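PDB 6KMO: Alpha/beta hydrolase from Enterobacter asburiae, which probably hydrolyses carboxylic ester bonds, acting as an esterase or lipase of the alpha/beta hydrolase fold. Local coordinates for residues F104-G109 against P116-L121; Q53-V58 against W110-F115; F237-T242 against A246-I251. The protein carries 2 engineered substitutions. All blocks are in the same frame, centred on the assembly; numbering follows the deposited sequence.

Interaction 1: F104-G109 against P116-L121; sequences FFHGGG and PTHERL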
loop_
_atom_site.group_PDB
_atom_site.type_symbol
_atom_site.label_atom_id
_atom_site.label_comp_id
_atom_site.label_asym_id
_atom_site.label_seq_id
_atom_site.Cartn_x
_atom_site.Cartn_y
_atom_site.Cartn_z
ATOM N N PHE A 104 7.249 -16.167 -10.887
ATOM C CA PHE A 104 6.679 -14.976 -11.497
ATOM C C PHE A 104 5.824 -15.365 -12.692
ATOM O O PHE A 104 6.337 -15.926 -13.671
ATOM C CB PHE A 104 7.707 -13.918 -11.904
ATOM C CG PHE A 104 7.033 -12.657 -12.361
ATOM C CD1 PHE A 104 6.645 -11.695 -11.450
ATOM C CD2 PHE A 104 6.663 -12.504 -13.686
ATOM C CE1 PHE A 104 5.942 -10.578 -11.854
ATOM C CE2 PHE A 104 5.956 -11.410 -14.097
ATOM C CZ PHE A 104 5.593 -10.433 -13.181
ATOM N N PHE A 105 4.525 -15.051 -12.608
ATOM C CA PHE A 105 3.527 -15.356 -13.622
ATOM C C PHE A 105 3.132 -14.043 -14.285
ATOM O O PHE A 105 2.531 -13.173 -13.651
ATOM C CB PHE A 105 2.340 -16.065 -12.969
ATOM C CG PHE A 105 2.727 -17.282 -12.171
ATOM C CD1 PHE A 105 3.635 -18.206 -12.668
ATOM C CD2 PHE A 105 2.174 -17.509 -10.935
ATOM C CE1 PHE A 105 3.992 -19.323 -11.929
ATOM C CE2 PHE A 105 2.524 -18.627 -10.197
ATOM C CZ PHE A 105 3.452 -19.537 -10.703
ATOM N N HIS A 106 3.469 -13.900 -15.561
ATOM C CA HIS A 106 3.228 -12.658 -16.270
ATOM C C HIS A 106 1.758 -12.499 -16.644
ATOM O O HIS A 106 0.998 -13.461 -16.743
ATOM C CB HIS A 106 4.127 -12.548 -17.499
ATOM C CG HIS A 106 3.723 -13.393 -18.671
ATOM N ND1 HIS A 106 2.737 -13.000 -19.548
ATOM C CD2 HIS A 106 4.219 -14.553 -19.158
ATOM C CE1 HIS A 106 2.627 -13.894 -20.512
ATOM N NE2 HIS A 106 3.510 -14.849 -20.297
ATOM N N GLY A 107 1.371 -11.245 -16.871
ATOM C CA GLY A 107 0.057 -10.902 -17.359
ATOM C C GLY A 107 0.029 -10.669 -18.856
ATOM O O GLY A 107 0.992 -10.912 -19.581
ATOM N N GLY A 108 -1.115 -10.172 -19.317
ATOM C CA GLY A 108 -1.368 -10.042 -20.736
ATOM C C GLY A 108 -2.615 -10.727 -21.245
ATOM O O GLY A 108 -2.745 -10.946 -22.461
ATOM N N GLY A 109 -3.554 -11.071 -20.360
ATOM C CA GLY A 109 -4.801 -11.636 -20.836
ATOM C C GLY A 109 -4.669 -12.992 -21.474
ATOM O O GLY A 109 -5.538 -13.371 -22.290
ATOM N N PRO A 116 10.461 -10.435 -21.928
ATOM C CA PRO A 116 10.951 -9.065 -22.175
ATOM C C PRO A 116 9.943 -7.987 -21.807
ATOM O O PRO A 116 10.328 -6.965 -21.229
ATOM C CB PRO A 116 11.314 -9.077 -23.673
ATOM C CG PRO A 116 11.618 -10.502 -23.952
ATOM C CD PRO A 116 10.661 -11.312 -23.093
ATOM N N THR A 117 8.660 -8.183 -22.120
ATOM C CA THR A 117 7.677 -7.174 -21.757
ATOM C C THR A 117 7.610 -6.956 -20.246
ATOM O O THR A 117 7.304 -5.840 -19.789
ATOM C CB THR A 117 6.262 -7.521 -22.249
ATOM O OG1 THR A 117 5.861 -8.812 -21.787
ATOM C CG2 THR A 117 6.135 -7.431 -23.767
ATOM N N HIS A 118 7.851 -7.992 -19.457
ATOM C CA HIS A 118 7.733 -7.921 -18.004
ATOM C C HIS A 118 9.062 -7.753 -17.288
ATOM O O HIS A 118 9.081 -7.671 -16.051
ATOM C CB HIS A 118 7.028 -9.180 -17.478
ATOM C CG HIS A 118 5.547 -9.161 -17.722
ATOM N ND1 HIS A 118 5.003 -9.149 -18.988
ATOM C CD2 HIS A 118 4.502 -9.116 -16.864
ATOM C CE1 HIS A 118 3.687 -9.097 -18.896
ATOM N NE2 HIS A 118 3.360 -9.077 -17.615
ATOM N N GLU A 119 10.174 -7.632 -18.027
ATOM C CA GLU A 119 11.490 -7.681 -17.400
ATOM C C GLU A 119 11.722 -6.536 -16.419
ATOM O O GLU A 119 12.275 -6.744 -15.333
ATOM C CB GLU A 119 12.595 -7.726 -18.463
ATOM C CG GLU A 119 13.964 -7.807 -17.826
ATOM C CD GLU A 119 15.070 -8.134 -18.791
ATOM O OE1 GLU A 119 14.833 -8.051 -20.018
ATOM O OE2 GLU A 119 16.166 -8.501 -18.310
ATOM N N ARG A 120 11.315 -5.316 -16.764
ATOM C CA ARG A 120 11.571 -4.202 -15.860
ATOM C C ARG A 120 10.836 -4.403 -14.536
ATOM O O ARG A 120 11.411 -4.219 -13.451
ATOM C CB ARG A 120 11.185 -2.888 -16.526
ATOM C CG ARG A 120 11.766 -1.667 -15.820
ATOM C CD ARG A 120 10.706 -0.626 -15.546
ATOM N NE ARG A 120 9.903 -0.961 -14.368
ATOM C CZ ARG A 120 8.582 -1.098 -14.341
ATOM N NH1 ARG A 120 7.827 -1.024 -15.426
ATOM N NH2 ARG A 120 8.014 -1.322 -13.171
ATOM N N LEU A 121 9.560 -4.786 -14.617
ATOM C CA LEU A 121 8.772 -5.082 -13.427
ATOM C C LEU A 121 9.413 -6.188 -12.605
ATOM O O LEU A 121 9.520 -6.080 -11.381
ATOM C CB LEU A 121 7.355 -5.480 -13.849
ATOM C CG LEU A 121 6.444 -6.098 -12.787
ATOM C CD1 LEU A 121 6.256 -5.175 -11.578
ATOM C CD2 LEU A 121 5.084 -6.450 -13.401
#

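Interaction 2: Q53-V58 against W110-F115; sequences QEARQV and WVLGDF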
loop_
_atom_site.group_PDB
_atom_site.type_symbol
_atom_site.label_atom_id
_atom_site.label_comp_id
_atom_site.label_asym_id
_atom_site.label_seq_id
_atom_site.Cartn_x
_atom_site.Cartn_y
_atom_site.Cartn_z
ATOM N N GLN A 53 -1.292 -11.988 -32.992
ATOM C CA GLN A 53 0.036 -11.477 -33.304
ATOM C C GLN A 53 0.067 -9.949 -33.278
ATOM O O GLN A 53 0.960 -9.344 -32.675
ATOM C CB GLN A 53 0.467 -12.021 -34.671
ATOM C CG GLN A 53 0.634 -13.551 -34.721
ATOM C CD GLN A 53 -0.677 -14.362 -34.793
ATOM O OE1 GLN A 53 -1.760 -13.843 -35.088
ATOM N NE2 GLN A 53 -0.564 -15.661 -34.522
ATOM N N GLU A 54 -0.924 -9.304 -33.903
ATOM C CA GLU A 54 -0.990 -7.851 -33.885
ATOM C C GLU A 54 -1.102 -7.328 -32.460
ATOM O O GLU A 54 -0.425 -6.357 -32.090
ATOM C CB GLU A 54 -2.192 -7.377 -34.708
ATOM C CG GLU A 54 -2.028 -7.547 -36.207
ATOM C CD GLU A 54 -3.322 -7.330 -36.969
ATOM O OE1 GLU A 54 -4.414 -7.444 -36.374
ATOM O OE2 GLU A 54 -3.242 -7.047 -38.187
ATOM N N ALA A 55 -1.964 -7.951 -31.650
ATOM C CA ALA A 55 -2.158 -7.498 -30.277
ATOM C C ALA A 55 -0.883 -7.672 -29.465
ATOM O O ALA A 55 -0.525 -6.800 -28.671
ATOM C CB ALA A 55 -3.301 -8.288 -29.642
ATOM N N ARG A 56 -0.186 -8.789 -29.654
ATOM C CA ARG A 56 1.065 -9.006 -28.939
ATOM C C ARG A 56 2.064 -7.898 -29.238
ATOM O O ARG A 56 2.774 -7.436 -28.338
ATOM C CB ARG A 56 1.647 -10.361 -29.306
ATOM C CG ARG A 56 0.872 -11.515 -28.701
ATOM C CD ARG A 56 1.168 -12.857 -29.350
ATOM N NE ARG A 56 0.257 -13.844 -28.778
ATOM C CZ ARG A 56 -0.067 -15.019 -29.304
ATOM N NH1 ARG A 56 0.462 -15.434 -30.444
ATOM N NH2 ARG A 56 -0.927 -15.789 -28.657
ATOM N N GLN A 57 2.122 -7.456 -30.491
ATOM C CA GLN A 57 3.075 -6.421 -30.888
ATOM C C GLN A 57 2.782 -5.089 -30.221
ATOM O O GLN A 57 3.716 -4.302 -29.986
ATOM C CB GLN A 57 3.088 -6.290 -32.411
ATOM C CG GLN A 57 3.685 -7.516 -33.089
ATOM C CD GLN A 57 3.520 -7.512 -34.593
ATOM O OE1 GLN A 57 2.442 -7.212 -35.111
ATOM N NE2 GLN A 57 4.590 -7.859 -35.298
ATOM N N VAL A 58 1.517 -4.815 -29.880
ATOM C CA VAL A 58 1.183 -3.588 -29.160
ATOM C C VAL A 58 1.904 -3.551 -27.820
ATOM O O VAL A 58 2.543 -2.560 -27.461
ATOM C CB VAL A 58 -0.338 -3.449 -28.985
ATOM C CG1 VAL A 58 -0.668 -2.246 -28.116
ATOM C CG2 VAL A 58 -1.018 -3.329 -30.345
ATOM N N TRP A 110 -3.611 -13.738 -21.139
ATOM C CA TRP A 110 -3.247 -15.046 -21.677
ATOM C C TRP A 110 -2.747 -14.964 -23.117
ATOM O O TRP A 110 -1.877 -15.738 -23.517
ATOM C CB TRP A 110 -4.370 -16.072 -21.518
ATOM C CG TRP A 110 -4.754 -16.299 -20.079
ATOM C CD1 TRP A 110 -4.032 -16.954 -19.123
ATOM C CD2 TRP A 110 -5.958 -15.864 -19.431
ATOM N NE1 TRP A 110 -4.695 -16.951 -17.928
ATOM C CE2 TRP A 110 -5.889 -16.298 -18.091
ATOM C CE3 TRP A 110 -7.085 -15.147 -19.852
ATOM C CZ2 TRP A 110 -6.901 -16.057 -17.178
ATOM C CZ3 TRP A 110 -8.090 -14.915 -18.950
ATOM C CH2 TRP A 110 -8.003 -15.369 -17.627
ATOM N N VAL A 111 -3.260 -14.009 -23.886
ATOM C CA VAL A 111 -2.845 -13.814 -25.276
ATOM C C VAL A 111 -1.507 -13.088 -25.361
ATOM O O VAL A 111 -0.645 -13.461 -26.176
ATOM C CB VAL A 111 -3.951 -13.060 -26.035
ATOM C CG1 VAL A 111 -3.546 -12.849 -27.487
ATOM C CG2 VAL A 111 -5.269 -13.784 -25.956
ATOM N N LEU A 112 -1.310 -12.057 -24.550
ATOM C CA LEU A 112 -0.148 -11.178 -24.635
ATOM C C LEU A 112 0.879 -11.514 -23.564
ATOM O O LEU A 112 0.634 -12.290 -22.642
ATOM C CB LEU A 112 -0.561 -9.710 -24.448
ATOM C CG LEU A 112 -1.881 -9.227 -25.029
ATOM C CD1 LEU A 112 -2.084 -7.760 -24.642
ATOM C CD2 LEU A 112 -1.905 -9.407 -26.532
ATOM N N GLY A 113 2.032 -10.889 -23.683
ATOM C CA GLY A 113 3.034 -10.949 -22.648
ATOM C C GLY A 113 4.051 -12.053 -22.855
ATOM O O GLY A 113 3.859 -12.994 -23.620
ATOM N N ASP A 114 5.155 -11.913 -22.125
ATOM C CA ASP A 114 6.359 -12.727 -22.239
ATOM C C ASP A 114 7.361 -12.168 -21.233
ATOM O O ASP A 114 7.027 -11.291 -20.424
ATOM C CB ASP A 114 6.899 -12.721 -23.667
ATOM C CG ASP A 114 7.286 -11.354 -24.159
ATOM O OD1 ASP A 114 7.416 -10.419 -23.348
ATOM O OD2 ASP A 114 7.520 -11.209 -25.392
ATOM N N PHE A 115 8.583 -12.682 -21.256
ATOM C CA PHE A 115 9.596 -12.167 -20.340
ATOM C C PHE A 115 10.036 -10.750 -20.694
ATOM O O PHE A 115 10.008 -9.879 -19.806
ATOM C CB PHE A 115 10.769 -13.140 -20.183
ATOM C CG PHE A 115 11.875 -12.582 -19.314
ATOM C CD1 PHE A 115 11.762 -12.570 -17.929
ATOM C CD2 PHE A 115 13.011 -12.026 -19.886
ATOM C CE1 PHE A 115 12.753 -12.032 -17.138
ATOM C CE2 PHE A 115 14.010 -11.480 -19.091
ATOM C CZ PHE A 115 13.891 -11.501 -17.724
HETATM O O HOH W 1 2.934 -9.397 -26.012
#

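Interaction 3: F237-T242 against A246-I251; sequences FWDNYT and ADRNNI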
loop_
_atom_site.group_PDB
_atom_site.type_symbol
_atom_site.label_atom_id
_atom_site.label_comp_id
_atom_site.label_asym_id
_atom_site.label_seq_id
_atom_site.Cartn_x
_atom_site.Cartn_y
_atom_site.Cartn_z
ATOM N N PHE A 237 -9.947 -11.596 -23.999
ATOM C CA PHE A 237 -8.937 -12.410 -23.334
ATOM C C PHE A 237 -9.553 -13.691 -22.789
ATOM O O PHE A 237 -9.053 -14.795 -23.044
ATOM C CB PHE A 237 -8.294 -11.605 -22.204
ATOM C CG PHE A 237 -7.437 -10.428 -22.643
ATOM C CD1 PHE A 237 -6.672 -10.450 -23.803
ATOM C CD2 PHE A 237 -7.365 -9.302 -21.835
ATOM C CE1 PHE A 237 -5.881 -9.372 -24.157
ATOM C CE2 PHE A 237 -6.560 -8.222 -22.173
ATOM C CZ PHE A 237 -5.820 -8.257 -23.336
ATOM N N TRP A 238 -10.655 -13.568 -22.048
ATOM C CA TRP A 238 -11.338 -14.747 -21.530
ATOM C C TRP A 238 -11.774 -15.677 -22.657
ATOM O O TRP A 238 -11.676 -16.902 -22.528
ATOM C CB TRP A 238 -12.521 -14.321 -20.663
ATOM C CG TRP A 238 -12.196 -14.110 -19.232
ATOM C CD1 TRP A 238 -12.109 -12.916 -18.570
ATOM C CD2 TRP A 238 -11.915 -15.130 -18.268
ATOM N NE1 TRP A 238 -11.778 -13.138 -17.244
ATOM C CE2 TRP A 238 -11.671 -14.486 -17.032
ATOM C CE3 TRP A 238 -11.848 -16.525 -18.329
ATOM C CZ2 TRP A 238 -11.367 -15.193 -15.872
ATOM C CZ3 TRP A 238 -11.540 -17.229 -17.169
ATOM C CH2 TRP A 238 -11.306 -16.558 -15.956
ATOM N N ASP A 239 -12.279 -15.115 -23.766
ATOM C CA ASP A 239 -12.762 -15.956 -24.855
ATOM C C ASP A 239 -11.627 -16.741 -25.502
ATOM O O ASP A 239 -11.822 -17.881 -25.923
ATOM C CB ASP A 239 -13.475 -15.115 -25.913
ATOM C CG ASP A 239 -14.856 -14.637 -25.480
ATOM O OD1 ASP A 239 -15.405 -15.108 -24.461
ATOM O OD2 ASP A 239 -15.412 -13.769 -26.187
ATOM N N ASN A 240 -10.441 -16.139 -25.614
ATOM C CA ASN A 240 -9.293 -16.860 -26.152
ATOM C C ASN A 240 -8.785 -17.917 -25.184
ATOM O O ASN A 240 -8.235 -18.936 -25.617
ATOM C CB ASN A 240 -8.178 -15.867 -26.492
ATOM C CG ASN A 240 -8.369 -15.209 -27.843
ATOM O OD1 ASN A 240 -8.053 -15.795 -28.881
ATOM N ND2 ASN A 240 -8.908 -13.997 -27.845
ATOM N N TYR A 241 -8.960 -17.697 -23.881
ATOM C CA TYR A 241 -8.493 -18.626 -22.853
ATOM C C TYR A 241 -9.400 -19.850 -22.755
ATOM O O TYR A 241 -8.927 -20.987 -22.809
ATOM C CB TYR A 241 -8.482 -17.889 -21.525
ATOM C CG TYR A 241 -7.818 -18.592 -20.375
ATOM C CD1 TYR A 241 -6.547 -19.147 -20.490
ATOM C CD2 TYR A 241 -8.452 -18.658 -19.136
ATOM C CE1 TYR A 241 -5.928 -19.733 -19.401
ATOM C CE2 TYR A 241 -7.828 -19.240 -18.030
ATOM C CZ TYR A 241 -6.565 -19.767 -18.173
ATOM O OH TYR A 241 -5.910 -20.329 -17.106
ATOM N N THR A 242 -10.697 -19.641 -22.564
ATOM C CA THR A 242 -11.668 -20.722 -22.596
ATOM C C THR A 242 -13.072 -20.145 -22.664
ATOM O O THR A 242 -13.428 -19.275 -21.865
ATOM C CB THR A 242 -11.575 -21.638 -21.380
ATOM O OG1 THR A 242 -12.691 -22.546 -21.449
ATOM C CG2 THR A 242 -11.631 -20.901 -20.061
ATOM N N ALA A 246 -18.268 -24.325 -17.839
ATOM C CA ALA A 246 -17.761 -25.134 -16.744
ATOM C C ALA A 246 -16.370 -24.667 -16.330
ATOM O O ALA A 246 -16.089 -24.531 -15.135
ATOM C CB ALA A 246 -17.733 -26.607 -17.155
ATOM N N ASP A 247 -15.495 -24.400 -17.299
ATOM C CA ASP A 247 -14.164 -23.906 -16.956
ATOM C C ASP A 247 -14.262 -22.577 -16.208
ATOM O O ASP A 247 -13.512 -22.324 -15.257
ATOM C CB ASP A 247 -13.313 -23.698 -18.207
ATOM C CG ASP A 247 -12.862 -24.983 -18.884
ATOM O OD1 ASP A 247 -12.957 -26.078 -18.284
ATOM O OD2 ASP A 247 -12.379 -24.859 -20.030
ATOM N N ARG A 248 -15.148 -21.695 -16.658
ATOM C CA ARG A 248 -15.288 -20.402 -16.002
ATOM C C ARG A 248 -15.847 -20.522 -14.599
ATOM O O ARG A 248 -15.640 -19.616 -13.788
ATOM C CB ARG A 248 -16.107 -19.467 -16.879
ATOM C CG ARG A 248 -15.360 -19.073 -18.126
ATOM C CD ARG A 248 -16.185 -18.213 -19.076
ATOM N NE ARG A 248 -15.449 -17.917 -20.301
ATOM C CZ ARG A 248 -15.575 -16.815 -21.032
ATOM N NH1 ARG A 248 -16.430 -15.862 -20.689
ATOM N NH2 ARG A 248 -14.836 -16.681 -22.117
ATOM N N ASN A 249 -16.537 -21.613 -14.275
ATOM C CA ASN A 249 -17.028 -21.878 -12.939
ATOM C C ASN A 249 -16.047 -22.693 -12.101
ATOM O O ASN A 249 -16.373 -23.051 -10.962
ATOM C CB ASN A 249 -18.377 -22.598 -13.017
ATOM C CG ASN A 249 -19.235 -22.348 -11.821
ATOM O OD1 ASN A 249 -19.396 -21.199 -11.375
ATOM N ND2 ASN A 249 -19.792 -23.421 -11.262
ATOM N N ASN A 250 -14.876 -22.998 -12.645
ATOM C CA ASN A 250 -13.825 -23.758 -11.975
ATOM C C ASN A 250 -12.984 -22.773 -11.178
ATOM O O ASN A 250 -12.609 -21.719 -11.700
ATOM C CB ASN A 250 -13.014 -24.424 -13.089
ATOM C CG ASN A 250 -11.899 -25.325 -12.608
ATOM O OD1 ASN A 250 -11.117 -24.987 -11.724
ATOM N ND2 ASN A 250 -11.796 -26.489 -13.240
ATOM N N ILE A 251 -12.713 -23.095 -9.909
ATOM C CA ILE A 251 -11.982 -22.162 -9.045
ATOM C C ILE A 251 -10.551 -21.904 -9.520
ATOM O O ILE A 251 -9.937 -20.917 -9.090
ATOM C CB ILE A 251 -11.988 -22.600 -7.564
ATOM C CG1 ILE A 251 -11.175 -23.884 -7.338
ATOM C CG2 ILE A 251 -13.414 -22.743 -7.073
ATOM C CD1 ILE A 251 -11.057 -24.262 -5.864
HETATM O O HOH W 2 -15.973 -13.428 -22.261
#

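Interaction 1: F104-G109 against P116-L121
The CB of H106 stands over the imidazole of H118, 3.5 Å from the ring centroid and only 9° off the ring normal, which identifies a CH-pi contact centred on that face. The two imidazoles themselves meet obliquely, their planes 58° apart. At chi1 76° the H106 ring sits between its own backbone N and carbonyl carbon, where ND1 donates to G107 O (2.7 Å), an acceptor lying in the ring plane. H118 CD2 lies at the edge of the F104 ring, near its plane, 3.9 Å from F104 CE2. One position further round that ring, F104 CZ packs on L121 CD2 at 4.0 Å. These residues link the end of strand 99-105 to helix 115-129 within a beta-alpha-beta unit, and the HGGGW sequence starting at H106 is the signature of the hormone-sensitive lipase family, where its glycines build the oxyanion hole; the same role is probable here. Both nitrogens of the H118 ring are engaged: ND1 donates in plane to T117 OG1 at 2.9 Å, and NE2 bonds N179 ND2. A second shell fixes these groups. D114 OD1 holds the T117 hydroxyl, and Y138 stacks on the H106 ring while its OH bonds H106 O. N179 itself lies within a GxSxG sequence that resembles a nucleophile elbow.

Interaction 2: Q53-V58 against W110-F115
R56, on helix 52-63, reaches the loop through the carbonyl of V111: NE donates to V111 O at 2.8 Å with an N-H...O angle of 167°. The acceptor lies near the guanidinium plane, at its edge, whereas the donor is tilted 26° from the carbonyl plane. NH2 adds a weak bond to the same oxygen, so a single carbonyl holds one side of the guanidinium. The chain runs extended from CG to NE, which brings the guanidinium edge up to V111 O. NH2 also forms a salt bridge with E143 OE1, giving the charge an acidic partner beyond the loop.

Beside this polar link, L112 CD2 presses on the A55-R56 peptide, 3.6 Å from A55 CB and 3.6 Å from R56 N. M47 touches both A55 and L112, and W236 of helix 231-241 lies against A55 and V111. A water joins the two backbones: it donates to R56 O at 3.0 Å and accepts from G113 N at 2.9 Å, serving a helix carbonyl and a loop amide at once. Further along, D114 is the N-cap of the helix beginning at 115.

The helix thus holds the segment following the HGGG sequence, in a manner consistent with the N-terminal cap elements of hormone-sensitive lipase relatives. The chemistry implies a directional attachment: backbone groups of V111 and G113 are satisfied by the R56 side chain and water, while L112 CD2 packs on A55 as the apolar part of the contact.

Interaction 3: F237-T242 against A246-I251
The contact joins the C-terminal end of helix 231-241 to the short helix 245-248 across a tight connection, with T242 being the first residue to leave helical angles. R248 makes the main link. Its NE and NH2 both donate to T242 O, at 2.9 Å and 3.0 Å, a side-on grip on one atom that lies exactly in the guanidinium plane. The NE bond also falls in the carbonyl plane, whereas NH2 approaches tilted from it. NH2 further forms a salt bridge with D239 OD1 at 2.9 Å, using the anti lone pair of that oxygen; carboxylate and guanidinium planes are nearly coplanar, 23° apart. A water bridges the same groups, donating to D239 OD1 and accepting from R248 NH1. W238 CB covers one face of the guanidinium, 3.6 Å from NH2. The arginine is extended from CG to NE, which lets it span the gap between the helices.

The second link is T242 OG1, which donates to D247 OD2 at 2.7 Å, again on the anti lone pair. With OG1 anti to the backbone N (chi1 173°), the hydroxyl faces the second helix, and it also bonds S244 N. S244 OG in turn hydrogen-bonds D247 N in the short helix. Beyond the contact, N249 and N250 bond backbone oxygens of A16 and L8 of the second subunit.

The side-on pair on T242 O restricts rotation of the R248 guanidinium, and D239 probably offsets part of its charge, which together probably hold the turn in one conformation.

In the fold
Along the chain, interactions 1 and 2 interlock: 110-115 lies directly between 104-109 and 116-121, so helix 52-63 packs on the very loop that interaction 1 closes. Their centres are 10 Å apart, and they touch where H106 CE1 approaches L112 O and G113 C at 3.3 Å. Interaction 3 follows later in the sequence, its centre about 21 Å from that of interaction 1 and 19 Å from that of interaction 2. It meets the same loop through W110, which stacks on Y241 and meets W238 edge-to-face. The loop leaving strand 99-105, a probable oxyanion-hole element, is thus held between the core sheet unit, helix 52-63 and helix 231-241.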